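Local coordinates for glutathione S-transferase omega-like 2 (Saccharomyces cerevisiae, PDB 5LKB), which acts as a glutathione-dependent thiol transferase and dehydroascorbate reductase and reacts with glutathionyl-(hydro)quinones, at residues K139-S142 against D143-Y146; K59-T62 against S63-G66; N308-S311 against I312-Y316. All coordinates share one frame; numbering follows the deposited sequence.

In the fold
From the N terminus, interaction 2 comes first: residues 59-66 carry the chain from the end of helix 47-58 into strand 66-69 of the thioredoxin-like domain. Interaction 1 follows, at the start of helix 141-148, where Ile141 packs near the glutathione-binding residues Trp79 and Val158. Interaction 3 lies in the C-terminal helical domain, where residues 308-316 lead from helix 285-304 into the short helix 312-315. Each contact is a local turn, and the three run in series without nesting or crossing. Interactions 1 and 2 have centres about 23 Å apart, whereas the centre of interaction 3 lies 38 Å from that of interaction 1 and 36 Å from that of interaction 2.

Interaction 1: residues K139-S142 against D143-Y146; sequences KRIS and DLYY
Asp143 N donates to Arg140 O (3.0 Å) and Tyr146 N to Ser142 O (2.9 Å, N-H...O 166°), two backbone bonds that carry residues 139-146 from an irregular approach into the first turns of helix 141-148. At this helix start the Asp143 carboxylate accepts the backbone N-H three residues earlier: with CG beside the backbone N and anti to the carbonyl carbon (chi1 -62°), OD2 receives Arg140 N at 3.2 Å, the donor lying 50° above the carboxylate plane. Asp143 OD1 takes a hydrogen bond from a water 2.6 Å away that also bonds Ser142 OG. An alanine in place of Asp143 would probably leave Arg140 N without this acceptor and the water at Ser142 OG without its second partner. Among the apolar groups, Ile141 CG1 touches Leu144 CD1 at 4.0 Å; Ile141 O faces the edge of the Tyr145 ring, 3.3 Å from CD1. The Arg140 guanidinium heads away to a salt bridge with Asp75. Ile141 lies beside Val158 and Trp79, which bind glutathione; it and Tyr145 pack on Val160 and Leu144 on Trp162, both of strand 160-163, while Tyr145 OH bonds Thr157 O and Asn172 ND2, residues flanking strands 160-163 and 168-171.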
loop_
_atom_site.group_PDB
_atom_site.type_symbol
_atom_site.label_atom_id
_atom_site.label_comp_id
_atom_site.label_asym_id
_atom_site.label_seq_id
_atom_site.Cartn_x
_atom_site.Cartn_y
_atom_site.Cartn_z
ATOM N N LYS A 139 -23.538 -13.483 -22.730
ATOM C CA LYS A 139 -23.103 -13.396 -21.341
ATOM C C LYS A 139 -21.620 -13.118 -21.223
ATOM O O LYS A 139 -21.150 -12.796 -20.123
ATOM C CB LYS A 139 -23.496 -14.681 -20.616
ATOM C CG LYS A 139 -24.930 -15.017 -20.904
ATOM C CD LYS A 139 -25.611 -15.925 -19.895
ATOM C CE LYS A 139 -24.912 -17.262 -19.707
ATOM N NZ LYS A 139 -25.544 -18.392 -20.447
ATOM N N ARG A 140 -20.868 -13.232 -22.313
ATOM C CA ARG A 140 -19.421 -13.136 -22.277
ATOM C C ARG A 140 -18.942 -12.237 -23.392
ATOM O O ARG A 140 -19.447 -12.302 -24.522
ATOM C CB ARG A 140 -18.744 -14.475 -22.387
ATOM C CG ARG A 140 -18.977 -15.394 -21.197
ATOM C CD ARG A 140 -18.206 -14.964 -19.956
ATOM N NE ARG A 140 -18.527 -15.821 -18.837
ATOM C CZ ARG A 140 -17.780 -15.892 -17.735
ATOM N NH1 ARG A 140 -16.693 -15.142 -17.632
ATOM N NH2 ARG A 140 -18.089 -16.724 -16.768
ATOM N N ILE A 141 -17.977 -11.371 -23.109
ATOM C CA ILE A 141 -17.391 -10.582 -24.190
ATOM C C ILE A 141 -16.724 -11.487 -25.253
ATOM O O ILE A 141 -16.595 -11.101 -26.418
ATOM C CB ILE A 141 -16.453 -9.494 -23.604
ATOM C CG1 ILE A 141 -16.465 -8.280 -24.530
ATOM C CG2 ILE A 141 -15.074 -9.998 -23.422
ATOM C CD1 ILE A 141 -15.742 -7.075 -24.061
ATOM N N SER A 142 -16.266 -12.664 -24.862
ATOM C CA SER A 142 -15.742 -13.655 -25.813
ATOM C C SER A 142 -16.763 -13.971 -26.907
ATOM O O SER A 142 -16.359 -14.260 -28.038
ATOM C CB SER A 142 -15.354 -14.964 -25.116
ATOM O OG SER A 142 -16.472 -15.553 -24.475
ATOM N N ASP A 143 -18.068 -13.894 -26.598
ATOM C CA ASP A 143 -19.110 -14.131 -27.612
ATOM C C ASP A 143 -19.011 -13.141 -28.765
ATOM O O ASP A 143 -19.258 -13.508 -29.918
ATOM C CB ASP A 143 -20.513 -14.109 -27.009
ATOM C CG ASP A 143 -20.741 -15.214 -25.951
ATOM O OD1 ASP A 143 -20.201 -16.332 -26.079
ATOM O OD2 ASP A 143 -21.509 -14.951 -24.987
ATOM N N LEU A 144 -18.732 -11.866 -28.479
ATOM C CA LEU A 144 -18.509 -10.866 -29.523
ATOM C C LEU A 144 -17.269 -11.197 -30.350
ATOM O O LEU A 144 -17.277 -11.072 -31.587
ATOM C CB LEU A 144 -18.356 -9.473 -28.898
ATOM C CG LEU A 144 -19.583 -8.988 -28.168
ATOM C CD1 LEU A 144 -19.312 -7.728 -27.265
ATOM C CD2 LEU A 144 -20.714 -8.684 -29.165
ATOM N N TYR A 145 -16.202 -11.645 -29.686
ATOM C CA TYR A 145 -14.946 -11.973 -30.348
ATOM C C TYR A 145 -15.134 -13.154 -31.303
ATOM O O TYR A 145 -14.717 -13.095 -32.464
ATOM C CB TYR A 145 -13.843 -12.266 -29.298
ATOM C CG TYR A 145 -13.151 -11.020 -28.780
ATOM C CD1 TYR A 145 -13.669 -10.277 -27.723
ATOM C CD2 TYR A 145 -11.974 -10.605 -29.329
ATOM C CE1 TYR A 145 -13.041 -9.131 -27.297
ATOM C CE2 TYR A 145 -11.331 -9.463 -28.902
ATOM C CZ TYR A 145 -11.871 -8.723 -27.860
ATOM O OH TYR A 145 -11.179 -7.565 -27.507
ATOM N N TYR A 146 -15.788 -14.217 -30.837
ATOM C CA TYR A 146 -15.993 -15.392 -31.694
ATOM C C TYR A 146 -16.973 -15.088 -32.830
ATOM O O TYR A 146 -16.828 -15.617 -33.945
ATOM C CB TYR A 146 -16.471 -16.576 -30.844
ATOM C CG TYR A 146 -15.422 -17.181 -29.930
ATOM C CD1 TYR A 146 -14.116 -17.412 -30.379
ATOM C CD2 TYR A 146 -15.728 -17.542 -28.622
ATOM C CE1 TYR A 146 -13.142 -17.992 -29.539
ATOM C CE2 TYR A 146 -14.740 -18.124 -27.774
ATOM C CZ TYR A 146 -13.471 -18.319 -28.240
ATOM O OH TYR A 146 -12.510 -18.900 -27.442
HETATM O O HOH W 1 -23.527 -15.991 -24.132
HETATM O O HOH W 2 -17.729 -17.126 -26.012
#

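Interaction 2: residues K59-T62 against S63-G66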
loop_
_atom_site.group_PDB
_atom_site.type_symbol
_atom_site.label_atom_id
_atom_site.label_comp_id
_atom_site.label_asym_id
_atom_site.label_seq_id
_atom_site.Cartn_x
_atom_site.Cartn_y
_atom_site.Cartn_z
ATOM N N LYS A 59 -16.265 14.433 -27.057
ATOM C CA LYS A 59 -16.587 14.674 -28.460
ATOM C C LYS A 59 -18.084 14.639 -28.719
ATOM O O LYS A 59 -18.492 14.737 -29.898
ATOM C CB LYS A 59 -15.830 13.686 -29.346
ATOM C CG LYS A 59 -14.301 13.986 -29.480
ATOM C CD LYS A 59 -14.020 15.307 -30.150
ATOM C CE LYS A 59 -14.108 15.138 -31.650
ATOM N NZ LYS A 59 -14.608 16.418 -32.343
ATOM N N GLY A 60 -18.917 14.515 -27.673
ATOM C CA GLY A 60 -20.362 14.621 -27.848
ATOM C C GLY A 60 -21.028 13.480 -28.567
ATOM O O GLY A 60 -21.982 13.703 -29.333
ATOM N N LEU A 61 -20.535 12.267 -28.400
ATOM C CA LEU A 61 -20.940 11.091 -29.132
ATOM C C LEU A 61 -21.759 10.108 -28.309
ATOM O O LEU A 61 -21.978 8.973 -28.743
ATOM C CB LEU A 61 -19.710 10.393 -29.752
ATOM C CG LEU A 61 -18.884 11.228 -30.687
ATOM C CD1 LEU A 61 -17.518 10.619 -30.972
ATOM C CD2 LEU A 61 -19.706 11.392 -32.006
ATOM N N THR A 62 -22.282 10.508 -27.160
ATOM C CA THR A 62 -22.977 9.538 -26.310
ATOM C C THR A 62 -24.295 9.061 -26.907
ATOM O O THR A 62 -24.679 7.911 -26.682
ATOM C CB THR A 62 -23.229 10.055 -24.884
ATOM O OG1 THR A 62 -24.024 11.248 -24.904
ATOM C CG2 THR A 62 -21.950 10.410 -24.195
ATOM N N SER A 63 -24.974 9.909 -27.693
ATOM C CA SER A 63 -26.195 9.480 -28.349
ATOM C C SER A 63 -25.945 8.884 -29.725
ATOM O O SER A 63 -26.894 8.418 -30.353
ATOM C CB SER A 63 -27.162 10.680 -28.470
ATOM O OG SER A 63 -26.726 11.600 -29.475
ATOM N N VAL A 64 -24.715 8.931 -30.207
ATOM C CA VAL A 64 -24.349 8.406 -31.515
ATOM C C VAL A 64 -23.852 6.981 -31.413
ATOM O O VAL A 64 -24.108 6.136 -32.279
ATOM C CB VAL A 64 -23.274 9.318 -32.114
ATOM C CG1 VAL A 64 -22.832 8.781 -33.507
ATOM C CG2 VAL A 64 -23.744 10.726 -32.183
ATOM N N ILE A 65 -23.150 6.695 -30.312
ATOM C CA ILE A 65 -22.512 5.417 -30.090
ATOM C C ILE A 65 -22.962 4.927 -28.719
ATOM O O ILE A 65 -22.599 5.529 -27.700
ATOM C CB ILE A 65 -20.988 5.560 -30.156
ATOM C CG1 ILE A 65 -20.605 6.002 -31.562
ATOM C CG2 ILE A 65 -20.310 4.257 -29.807
ATOM C CD1 ILE A 65 -19.120 6.367 -31.735
ATOM N N GLY A 66 -23.766 3.866 -28.674
ATOM C CA GLY A 66 -24.243 3.345 -27.397
ATOM C C GLY A 66 -23.113 2.755 -26.619
ATOM O O GLY A 66 -22.086 2.414 -27.192
HETATM O O HOH W 3 -24.422 12.269 -28.950
#
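Leu61 O gathers two backbone N-H groups, Ile65 N at 3.0 Å and Val64 N at 3.1 Å, in a compact turn directly after the Schellman motif that ends helix 47-58. The two donors approach differently: Ile65 N lies nearly in line with the carbonyl bond (C=O...N 162°), whereas Val64 N comes from above the carbonyl plane, 70° out of it, so that one oxygen secures both residues. Beside this double grip the side chains of Leu61 and Val64 cross at an angle, Leu61 CD2 against Val64 CG2 at 4.1 Å. Val64 CG2 reaches that place because it stands beside the backbone N and anti to the carbonyl carbon, with CG1 anti to the N (chi1 179°).

Further out, Phe186 packs on Leu61, Val64 and Ile65, and Leu181 of helix 174-182 on Leu61 and Ile65. The turn is positioned at its start by Gly60, the C-prime residue of the Schellman motif, whose positive phi turns the chain out of the helix while Leu61 N bonds back to Arg56 O. Thr62 O and Ile65 O, two acceptors, come within 3.3 Å of each other; Arg56 donates to Ile65 O through NE and weakly to Thr62 O through NH2, which would ease their proximity. Gly66 then pairs with Leu40 as strand 66-69 joins the parallel strand 38-42, completing the beta-alpha-beta unit of a thioredoxin-like fold. Across the mouth of the turn a water donates to Gly60 O at 2.9 Å, accepts from Ser63 N at 2.7 Å and also bonds Ser63 OG.

Interaction 3: residues N308-S311 against I312-Y316; sequences NFTS and IRAGY
Ser311 turns its hydroxyl onto Ala314 N, the N-cap bond that opens the short helix 312-315 in the C-terminal all-helical domain of the glutathione transferase fold. OG of Ser311 stands between the backbone N and the carbonyl carbon (chi1 63°), which puts it 3.1 Å from Ala314 N with an N-H...O angle of 152°. Ser311 OG also lies alongside two aliphatic groups, 3.3 Å from Ala314 CB and 3.4 Å from Arg313 CG, so the cap is flanked by carbon. From the backbone of the same serine, Ser311 O accepts Gly315 N at 2.8 Å, the donor tilted 32° from the carbonyl plane.

Thr310 and Tyr316 cross obliquely. Thr310 CG2 approaches the Tyr316 ring at a slant, 3.6 Å from its CE2, while Ser311 O lies at the ring edge near its plane. Thr310 OG1, placed anti to the backbone N, points instead at Gly315, 3.4 Å from CA. The lack of a side chain there matters, because a beta carbon on Gly315 would collide with Thr310 OG1 and Ser311 O.

Beyond the turn, Asp298 of helix 285-304 divides its carboxylate, OD1 accepting Ile312 N and OD2 forming a salt bridge with Arg313 NE; Arg313 NH1 also bonds Pro365 O, and Ile312 is buried against Val294 and Phe297 of helix 285-304 and Ile319 of helix 317-329. Earlier in the loop Phe309 stacks on Phe243 and makes a cation-pi contact with Lys364 of the second subunit, and Asn308 OD1 accepts from Gly362 N of the second subunit, so the loop takes part in the dimer interface. The Tyr316 ring extends past Thr310 to helix 232-264, where its OH is hydrogen-bonded to Asp247 OD1.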
loop_
_atom_site.group_PDB
_atom_site.type_symbol
_atom_site.label_atom_id
_atom_site.label_comp_id
_atom_site.label_asym_id
_atom_site.label_seq_id
_atom_site.Cartn_x
_atom_site.Cartn_y
_atom_site.Cartn_z
ATOM N N ASN A 308 4.820 1.918 -4.891
ATOM C CA ASN A 308 4.574 2.542 -3.593
ATOM C C ASN A 308 5.753 3.291 -3.005
ATOM O O ASN A 308 5.764 3.523 -1.802
ATOM C CB ASN A 308 4.004 1.527 -2.603
ATOM C CG ASN A 308 5.036 0.582 -2.067
ATOM O OD1 ASN A 308 6.059 0.337 -2.690
ATOM N ND2 ASN A 308 4.749 0.029 -0.875
ATOM N N PHE A 309 6.703 3.756 -3.808
ATOM C CA PHE A 309 7.722 4.688 -3.285
ATOM C C PHE A 309 7.067 5.827 -2.532
ATOM O O PHE A 309 7.525 6.267 -1.467
ATOM C CB PHE A 309 8.600 5.274 -4.409
ATOM C CG PHE A 309 9.527 4.274 -5.147
ATOM C CD1 PHE A 309 9.489 2.888 -4.946
ATOM C CD2 PHE A 309 10.491 4.764 -6.055
ATOM C CE1 PHE A 309 10.314 2.012 -5.692
ATOM C CE2 PHE A 309 11.318 3.904 -6.723
ATOM C CZ PHE A 309 11.226 2.555 -6.573
ATOM N N THR A 310 6.008 6.360 -3.137
ATOM C CA THR A 310 5.149 7.389 -2.604
ATOM C C THR A 310 3.833 7.285 -3.352
ATOM O O THR A 310 3.669 6.424 -4.234
ATOM C CB THR A 310 5.785 8.766 -2.734
ATOM O OG1 THR A 310 5.014 9.735 -2.014
ATOM C CG2 THR A 310 5.964 9.121 -4.155
ATOM N N SER A 311 2.892 8.146 -2.976
ATOM C CA SER A 311 1.604 8.249 -3.660
ATOM C C SER A 311 1.574 9.543 -4.445
ATOM O O SER A 311 2.432 10.422 -4.303
ATOM C CB SER A 311 0.468 8.241 -2.632
ATOM O OG SER A 311 0.517 9.312 -1.797
ATOM N N ILE A 312 0.610 9.638 -5.360
ATOM C CA ILE A 312 0.390 10.918 -6.045
ATOM C C ILE A 312 0.088 12.023 -5.044
ATOM O O ILE A 312 0.719 13.092 -5.057
ATOM C CB ILE A 312 -0.751 10.815 -7.062
ATOM C CG1 ILE A 312 -0.421 9.766 -8.158
ATOM C CG2 ILE A 312 -1.054 12.179 -7.704
ATOM C CD1 ILE A 312 0.835 9.999 -8.946
ATOM N N ARG A 313 -0.841 11.778 -4.127
ATOM C CA ARG A 313 -1.305 12.851 -3.268
ATOM C C ARG A 313 -0.177 13.309 -2.323
ATOM O O ARG A 313 -0.080 14.504 -1.994
ATOM C CB ARG A 313 -2.526 12.385 -2.468
ATOM C CG ARG A 313 -2.281 11.243 -1.476
ATOM C CD ARG A 313 -3.569 10.660 -0.926
ATOM N NE ARG A 313 -4.388 10.088 -1.987
ATOM C CZ ARG A 313 -5.645 9.731 -1.863
ATOM N NH1 ARG A 313 -6.274 9.788 -0.672
ATOM N NH2 ARG A 313 -6.319 9.332 -2.926
ATOM N N ALA A 314 0.680 12.390 -1.890
ATOM C CA ALA A 314 1.749 12.781 -0.982
ATOM C C ALA A 314 3.010 13.207 -1.685
ATOM O O ALA A 314 3.743 14.033 -1.141
ATOM C CB ALA A 314 2.120 11.607 -0.083
ATOM N N GLY A 315 3.296 12.652 -2.877
ATOM C CA GLY A 315 4.615 12.787 -3.450
ATOM C C GLY A 315 4.749 13.602 -4.724
ATOM O O GLY A 315 5.858 13.907 -5.164
ATOM N N TYR A 316 3.634 13.898 -5.365
ATOM C CA TYR A 316 3.637 14.499 -6.695
ATOM C C TYR A 316 2.673 15.680 -6.743
ATOM O O TYR A 316 1.587 15.587 -7.311
ATOM C CB TYR A 316 3.305 13.471 -7.776
ATOM C CG TYR A 316 4.437 12.534 -7.976
ATOM C CD1 TYR A 316 5.554 12.898 -8.717
ATOM C CD2 TYR A 316 4.435 11.271 -7.384
ATOM C CE1 TYR A 316 6.614 12.070 -8.888
ATOM C CE2 TYR A 316 5.528 10.432 -7.514
ATOM C CZ TYR A 316 6.624 10.827 -8.289
ATOM O OH TYR A 316 7.687 9.990 -8.430
#